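Local coordinates for yfhH hypothetical protein (Bacillus subtilis, PDB 1SF9) that is of unknown function but may regulate transcription, as a homodimer whose chain joins a group of helices to a small antiparallel sheet, at residues 80-84 with 96-100; 100-106 with 117-121; 44-48 with 63-67. All coordinates share one frame; numbering follows the deposited sequence.

Contact 1 of 3, residues 80-84 with 96-100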
# COMPACT_ATOMS: atom_id res chain seq x y z
N TYR A 80 5.60 -3.66 13.13
CA TYR A 80 5.19 -2.27 13.22
C TYR A 80 4.55 -2.08 14.57
O TYR A 80 3.79 -2.94 15.04
CB TYR A 80 4.30 -1.92 12.09
CG TYR A 80 5.06 -2.11 10.79
CD1 TYR A 80 5.73 -1.03 10.23
CD2 TYR A 80 5.08 -3.36 10.18
CE1 TYR A 80 6.45 -1.20 9.05
CE2 TYR A 80 5.81 -3.54 9.00
CZ TYR A 80 6.50 -2.46 8.44
OH TYR A 80 7.22 -2.63 7.30
N SER A 81 4.83 -0.96 15.22
CA SER A 81 4.32 -0.78 16.56
C SER A 81 3.40 0.38 16.83
O SER A 81 3.73 1.49 16.50
CB SER A 81 5.49 -0.61 17.54
OG SER A 81 6.40 -1.68 17.47
N PRO A 82 2.23 0.13 17.44
CA PRO A 82 1.32 1.23 17.76
C PRO A 82 2.11 2.18 18.69
O PRO A 82 2.84 1.73 19.59
CB PRO A 82 0.18 0.52 18.49
CG PRO A 82 0.09 -0.78 17.77
CD PRO A 82 1.53 -1.17 17.52
N GLY A 83 1.99 3.47 18.46
CA GLY A 83 2.69 4.43 19.28
C GLY A 83 4.00 4.90 18.71
O GLY A 83 4.55 5.91 19.17
N GLU A 84 4.53 4.16 17.73
CA GLU A 84 5.79 4.53 17.09
C GLU A 84 5.48 5.43 15.89
O GLU A 84 4.40 5.36 15.30
CB GLU A 84 6.55 3.27 16.63
CG GLU A 84 7.95 3.60 16.06
CD GLU A 84 8.82 2.37 15.79
OE1 GLU A 84 8.73 1.39 16.56
OE2 GLU A 84 9.60 2.39 14.82
N THR A 96 2.29 8.54 12.90
CA THR A 96 2.26 7.81 14.16
C THR A 96 1.16 6.76 14.08
O THR A 96 0.02 7.06 13.76
CB THR A 96 1.98 8.80 15.31
OG1 THR A 96 3.01 9.81 15.32
CG2 THR A 96 1.92 8.06 16.65
N ILE A 97 1.51 5.52 14.40
CA ILE A 97 0.54 4.44 14.33
C ILE A 97 -0.39 4.39 15.56
O ILE A 97 0.08 4.47 16.69
CB ILE A 97 1.24 3.08 14.23
CG1 ILE A 97 2.05 3.03 12.93
CG2 ILE A 97 0.21 1.91 14.23
CD1 ILE A 97 2.63 1.62 12.63
N SER A 98 -1.69 4.26 15.32
CA SER A 98 -2.66 4.13 16.41
C SER A 98 -2.88 2.63 16.62
O SER A 98 -2.88 2.12 17.75
CB SER A 98 -3.98 4.82 16.06
OG SER A 98 -3.81 6.24 16.00
N TYR A 99 -3.12 1.93 15.51
CA TYR A 99 -3.27 0.48 15.57
C TYR A 99 -3.12 -0.13 14.19
O TYR A 99 -3.08 0.56 13.16
CB TYR A 99 -4.65 0.05 16.16
CG TYR A 99 -5.83 0.51 15.35
CD1 TYR A 99 -6.38 -0.30 14.35
CD2 TYR A 99 -6.39 1.76 15.56
CE1 TYR A 99 -7.47 0.14 13.58
CE2 TYR A 99 -7.48 2.21 14.79
CZ TYR A 99 -8.00 1.39 13.81
OH TYR A 99 -9.06 1.85 13.05
N LEU A 100 -3.01 -1.45 14.16
CA LEU A 100 -2.86 -2.16 12.89
C LEU A 100 -4.12 -2.97 12.60
O LEU A 100 -4.81 -3.41 13.53
CB LEU A 100 -1.68 -3.13 12.96
CG LEU A 100 -0.31 -2.53 13.29
CD1 LEU A 100 0.67 -3.63 13.59
CD2 LEU A 100 0.16 -1.69 12.12
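G83 and E84 grip I97 from both ends of its backbone: G83 N donates to I97 O at 2.8 Å, and I97 N donates to E84 O at 3.0 Å. The second bond runs nearly along the acceptor's C=O axis (167°), while G83 N comes in tilted from the carbonyl plane of I97. A type II turn from S81 to E84, closed by its own E84 N to S81 O bond, sets up this grip, and G83 sits in it at a phi of 96°, where a side chain would jam against the preceding carbonyl. E84 O also takes a CA-H contact from T96 CA at 3.4 Å.

I97 points into the curve of the loop. Its CG2 lies anti to the backbone N, which brings that methyl to P82 CA at 3.8 Å, and the other branch carries CD1 to Y80 CB at 4.0 Å. L100, at the Y80 end of the loop, brings both methyls, CD1 on Y80 O at 3.5 Å and CD2 near Y80 CB. P82 lies alongside the strand, its CB 3.5 Å from S98 O.

S98 and Y99 form a classic beta bulge opposite W106 on the neighbouring strand. The contact thus combines two polar backbone bonds with a small apolar patch, fastening the loop that leads into strand 85-88 onto the sheet through main-chain atoms and the side chains of I97 and L100.

Contact 2 of 3, residues 100-106 with 117-121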
# COMPACT_ATOMS: atom_id res chain seq x y z
N LEU A 100 -3.01 -1.45 14.16
CA LEU A 100 -2.86 -2.16 12.89
C LEU A 100 -4.12 -2.97 12.60
O LEU A 100 -4.81 -3.41 13.53
CB LEU A 100 -1.68 -3.13 12.96
CG LEU A 100 -0.31 -2.53 13.29
CD1 LEU A 100 0.67 -3.63 13.59
CD2 LEU A 100 0.16 -1.69 12.12
N ASN A 101 -4.45 -3.10 11.31
CA ASN A 101 -5.57 -3.96 10.93
C ASN A 101 -5.26 -4.46 9.52
O ASN A 101 -5.09 -3.66 8.59
CB ASN A 101 -6.90 -3.23 10.94
CG ASN A 101 -8.06 -4.18 10.75
OD1 ASN A 101 -7.97 -5.34 11.13
ND2 ASN A 101 -9.14 -3.71 10.16
N GLY A 102 -5.16 -5.77 9.37
CA GLY A 102 -4.80 -6.31 8.08
C GLY A 102 -3.40 -5.85 7.73
O GLY A 102 -2.49 -5.93 8.57
N VAL A 103 -3.21 -5.35 6.51
CA VAL A 103 -1.89 -4.86 6.11
C VAL A 103 -1.82 -3.33 6.21
O VAL A 103 -0.91 -2.71 5.67
CB VAL A 103 -1.52 -5.30 4.65
CG1 VAL A 103 -1.53 -6.84 4.58
CG2 VAL A 103 -2.46 -4.71 3.64
N PHE A 104 -2.76 -2.74 6.93
CA PHE A 104 -2.74 -1.28 7.08
C PHE A 104 -2.42 -0.83 8.48
O PHE A 104 -2.64 -1.54 9.48
CB PHE A 104 -4.10 -0.68 6.69
CG PHE A 104 -4.41 -0.78 5.23
CD1 PHE A 104 -3.99 0.23 4.36
CD2 PHE A 104 -5.06 -1.90 4.70
CE1 PHE A 104 -4.22 0.11 2.96
CE2 PHE A 104 -5.29 -2.03 3.32
CZ PHE A 104 -4.86 -1.02 2.46
N ALA A 105 -1.86 0.36 8.55
CA ALA A 105 -1.61 0.97 9.84
C ALA A 105 -2.58 2.16 9.89
O ALA A 105 -2.60 3.02 9.00
CB ALA A 105 -0.17 1.47 9.94
N TRP A 106 -3.41 2.18 10.92
CA TRP A 106 -4.32 3.29 11.13
C TRP A 106 -3.61 4.23 12.10
O TRP A 106 -3.04 3.78 13.11
CB TRP A 106 -5.63 2.81 11.74
CG TRP A 106 -6.48 2.12 10.72
CD1 TRP A 106 -6.40 0.82 10.34
CD2 TRP A 106 -7.48 2.72 9.89
NE1 TRP A 106 -7.30 0.56 9.31
CE2 TRP A 106 -7.97 1.72 9.03
CE3 TRP A 106 -8.01 4.01 9.81
CZ2 TRP A 106 -8.98 1.97 8.08
CZ3 TRP A 106 -9.02 4.26 8.86
CH2 TRP A 106 -9.48 3.24 8.01
N GLU A 117 -6.27 8.13 9.83
CA GLU A 117 -6.31 7.59 8.49
C GLU A 117 -5.52 6.32 8.33
O GLU A 117 -4.77 5.94 9.22
CB GLU A 117 -5.77 8.62 7.55
CG GLU A 117 -4.45 9.14 8.00
CD GLU A 117 -3.64 9.54 6.83
OE1 GLU A 117 -3.09 10.66 6.81
OE2 GLU A 117 -3.58 8.70 5.93
N ALA A 118 -5.67 5.69 7.17
CA ALA A 118 -4.97 4.42 7.00
C ALA A 118 -3.96 4.40 5.88
O ALA A 118 -4.26 4.88 4.79
CB ALA A 118 -5.99 3.33 6.73
N LEU A 119 -2.78 3.84 6.16
CA LEU A 119 -1.72 3.68 5.14
C LEU A 119 -1.22 2.25 5.12
O LEU A 119 -1.16 1.59 6.17
CB LEU A 119 -0.50 4.56 5.44
CG LEU A 119 -0.68 6.07 5.34
CD1 LEU A 119 0.58 6.77 5.88
CD2 LEU A 119 -0.92 6.45 3.89
N PRO A 120 -0.85 1.73 3.94
CA PRO A 120 -0.35 0.35 3.88
C PRO A 120 0.98 0.31 4.63
O PRO A 120 1.75 1.26 4.56
CB PRO A 120 -0.15 0.11 2.39
CG PRO A 120 -1.09 1.09 1.72
CD PRO A 120 -0.94 2.32 2.59
N ILE A 121 1.27 -0.78 5.34
CA ILE A 121 2.52 -0.82 6.08
C ILE A 121 3.77 -0.72 5.21
O ILE A 121 4.83 -0.36 5.69
CB ILE A 121 2.61 -2.05 7.03
CG1 ILE A 121 2.36 -3.34 6.26
CG2 ILE A 121 1.57 -1.90 8.14
CD1 ILE A 121 2.48 -4.60 7.14
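W106 and A118 meet because the indole's CG stands anti to its own carbonyl carbon (chi1 -75°) and chi2 of 84° then turns the ring over the methyl of the next strand. A118 CB lies 3.4 Å from the centroid of the six-membered ring and 8° off its normal, a CH-pi contact over the face. The ring of Y99 also meets the indole, with the two planes almost parallel. An alanine at W106 would strip the indole away and is likely to leave the A118 methyl without its aromatic cover and the Y99 ring without the indole it meets.

The chain here makes an antiparallel ladder between neighbouring strands 104-109 and 115-120 of the five-stranded sheet. A105 and L119 are its hydrogen-bonded pair: A105 N reaches L119 O at 2.8 Å, and L119 N returns to A105 O at 3.0 Å. F104 with P120 and W106 with A118 are the non-hydrogen-bonded pairs on either side. Past P120 the ladder gains one more bond, 2.9 Å from I121 N to V103 O, a carbonyl inside the type II' turn from N101 to F104.

F104 and P120 cross obliquely, with CE1 of F104 3.5 Å from CG of P120 in the proline conformer modelled here, so the distance is less certain. M69 of helix 57-74 touches both of these side chains as well as V103. On the face that carries A105 and L119, A105 CB meets I121 CG2 at 4.2 Å, and that same methyl reaches L100 CD2 at 4.2 Å.

Contact 3 of 3, residues 44-48 with 63-67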
# COMPACT_ATOMS: atom_id res chain seq x y z
N LEU A 44 4.14 -7.09 -12.08
CA LEU A 44 3.61 -5.73 -12.02
C LEU A 44 4.70 -4.71 -12.34
O LEU A 44 4.44 -3.72 -13.04
CB LEU A 44 3.02 -5.43 -10.65
CG LEU A 44 1.72 -6.15 -10.32
CD1 LEU A 44 1.44 -6.00 -8.83
CD2 LEU A 44 0.56 -5.58 -11.12
N SER A 45 5.90 -4.96 -11.84
CA SER A 45 7.02 -4.05 -12.05
C SER A 45 7.43 -3.99 -13.50
O SER A 45 7.79 -2.93 -14.00
CB SER A 45 8.21 -4.45 -11.19
OG SER A 45 7.88 -4.33 -9.82
N GLU A 46 7.37 -5.13 -14.19
CA GLU A 46 7.71 -5.13 -15.62
C GLU A 46 6.66 -4.32 -16.39
O GLU A 46 6.99 -3.57 -17.30
CB GLU A 46 7.80 -6.55 -16.17
CG GLU A 46 8.31 -6.59 -17.61
CD GLU A 46 9.79 -6.21 -17.74
OE1 GLU A 46 10.22 -5.93 -18.88
OE2 GLU A 46 10.52 -6.22 -16.72
N LYS A 47 5.38 -4.46 -16.04
CA LYS A 47 4.35 -3.70 -16.73
C LYS A 47 4.51 -2.21 -16.42
O LYS A 47 4.26 -1.36 -17.29
CB LYS A 47 2.95 -4.15 -16.31
CG LYS A 47 2.61 -5.55 -16.79
CD LYS A 47 1.22 -6.00 -16.34
CE LYS A 47 0.94 -7.44 -16.81
NZ LYS A 47 -0.37 -7.90 -16.30
N ALA A 48 4.93 -1.89 -15.20
CA ALA A 48 5.10 -0.48 -14.81
C ALA A 48 6.27 0.13 -15.57
O ALA A 48 6.22 1.29 -15.99
CB ALA A 48 5.33 -0.37 -13.30
N LEU A 63 -0.64 0.74 -11.59
CA LEU A 63 0.27 -0.39 -11.34
C LEU A 63 1.07 -0.15 -10.07
O LEU A 63 1.24 -1.06 -9.28
CB LEU A 63 1.23 -0.57 -12.52
CG LEU A 63 0.54 -1.13 -13.77
CD1 LEU A 63 1.41 -0.88 -15.01
CD2 LEU A 63 0.31 -2.64 -13.58
N GLU A 64 1.55 1.08 -9.85
CA GLU A 64 2.35 1.32 -8.65
C GLU A 64 1.50 1.21 -7.40
O GLU A 64 2.00 0.80 -6.37
CB GLU A 64 3.04 2.69 -8.69
CG GLU A 64 4.14 2.78 -9.77
CD GLU A 64 5.29 1.82 -9.55
OE1 GLU A 64 5.49 1.37 -8.40
OE2 GLU A 64 6.01 1.52 -10.53
N ARG A 65 0.23 1.58 -7.46
CA ARG A 65 -0.59 1.40 -6.26
C ARG A 65 -0.75 -0.10 -5.97
O ARG A 65 -0.79 -0.49 -4.81
CB ARG A 65 -1.95 2.07 -6.40
CG ARG A 65 -1.81 3.59 -6.25
CD ARG A 65 -3.13 4.34 -6.18
NE ARG A 65 -3.92 4.29 -7.41
CZ ARG A 65 -3.80 5.15 -8.42
NH1 ARG A 65 -4.59 5.04 -9.48
NH2 ARG A 65 -2.89 6.12 -8.38
N LYS A 66 -0.88 -0.92 -7.02
CA LYS A 66 -0.98 -2.37 -6.80
C LYS A 66 0.31 -2.92 -6.21
O LYS A 66 0.28 -3.80 -5.35
CB LYS A 66 -1.30 -3.10 -8.10
CG LYS A 66 -2.67 -2.80 -8.61
CD LYS A 66 -3.03 -3.65 -9.80
CE LYS A 66 -4.47 -3.38 -10.23
NZ LYS A 66 -5.43 -3.96 -9.25
N ILE A 67 1.45 -2.42 -6.69
CA ILE A 67 2.75 -2.88 -6.18
C ILE A 67 2.89 -2.53 -4.70
O ILE A 67 3.31 -3.35 -3.89
CB ILE A 67 3.92 -2.25 -7.00
CG1 ILE A 67 3.94 -2.89 -8.39
CG2 ILE A 67 5.24 -2.46 -6.30
CD1 ILE A 67 4.73 -2.08 -9.41
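E64 brings the one flat group of this interface, a carboxylate whose OE2 lies 3.4 Å from the methyl carbon CB of A48. A bend at chi2 (-63°) folds the chain back toward helix 34-53, although its CB starts out away from it. No hydrogen bond crosses between the segments, so the rest is apolar fit.

L63 inserts both methyls against the other helix: CD1 rests on the backbone at K47 C and A48 N, 3.7 Å from each, and CD2 meets L44 CD2 at 3.8 Å where the two leucine side chains meet at a slant. L44 and I67 lie alongside each other, pointing opposite ways, with L44 CB 3.5 Å from I67 CG1. A48, small and buried, lets the backbones draw near, its CB 4.2 Å from L63 CB. S45 OG faces I67 CD1 but is satisfied within its own helix by I41 O. K47 and K66 contribute the aliphatic starts of their chains, and Y29 and M25 of helix 17-30 touch L44 and K66.

The axes of 44-48 and 63-67 approach to 9.5 Å with directions 157° apart; helices 34-53 and 57-74 thus form an antiparallel helical hairpin with an apolar seam of L44, A48, L63 and I67.

Overall arrangement
Contacts 1 and 2 adjoin on one sheet, their centres 9 Å apart. They share L100, and strands 94-101 and 104-109 are joined between them by probable hydrogen bonds from S98 N to W106 O (2.6 Å) and from W106 N to Y99 O (2.8 Å). Contact 3 belongs to the helical part, on the other side of the chain's centre: its centre is 27 Å from that of contact 1 and 20 Å from that of contact 2, with nearest atoms about 12 and 7 Å apart. Helix 57-74 bridges the two parts, supplying K66 to contact 3 and M69 against contact 2. A bound platinum ion lies near both, about 5 Å from K66's side chain and 7 Å from F104's.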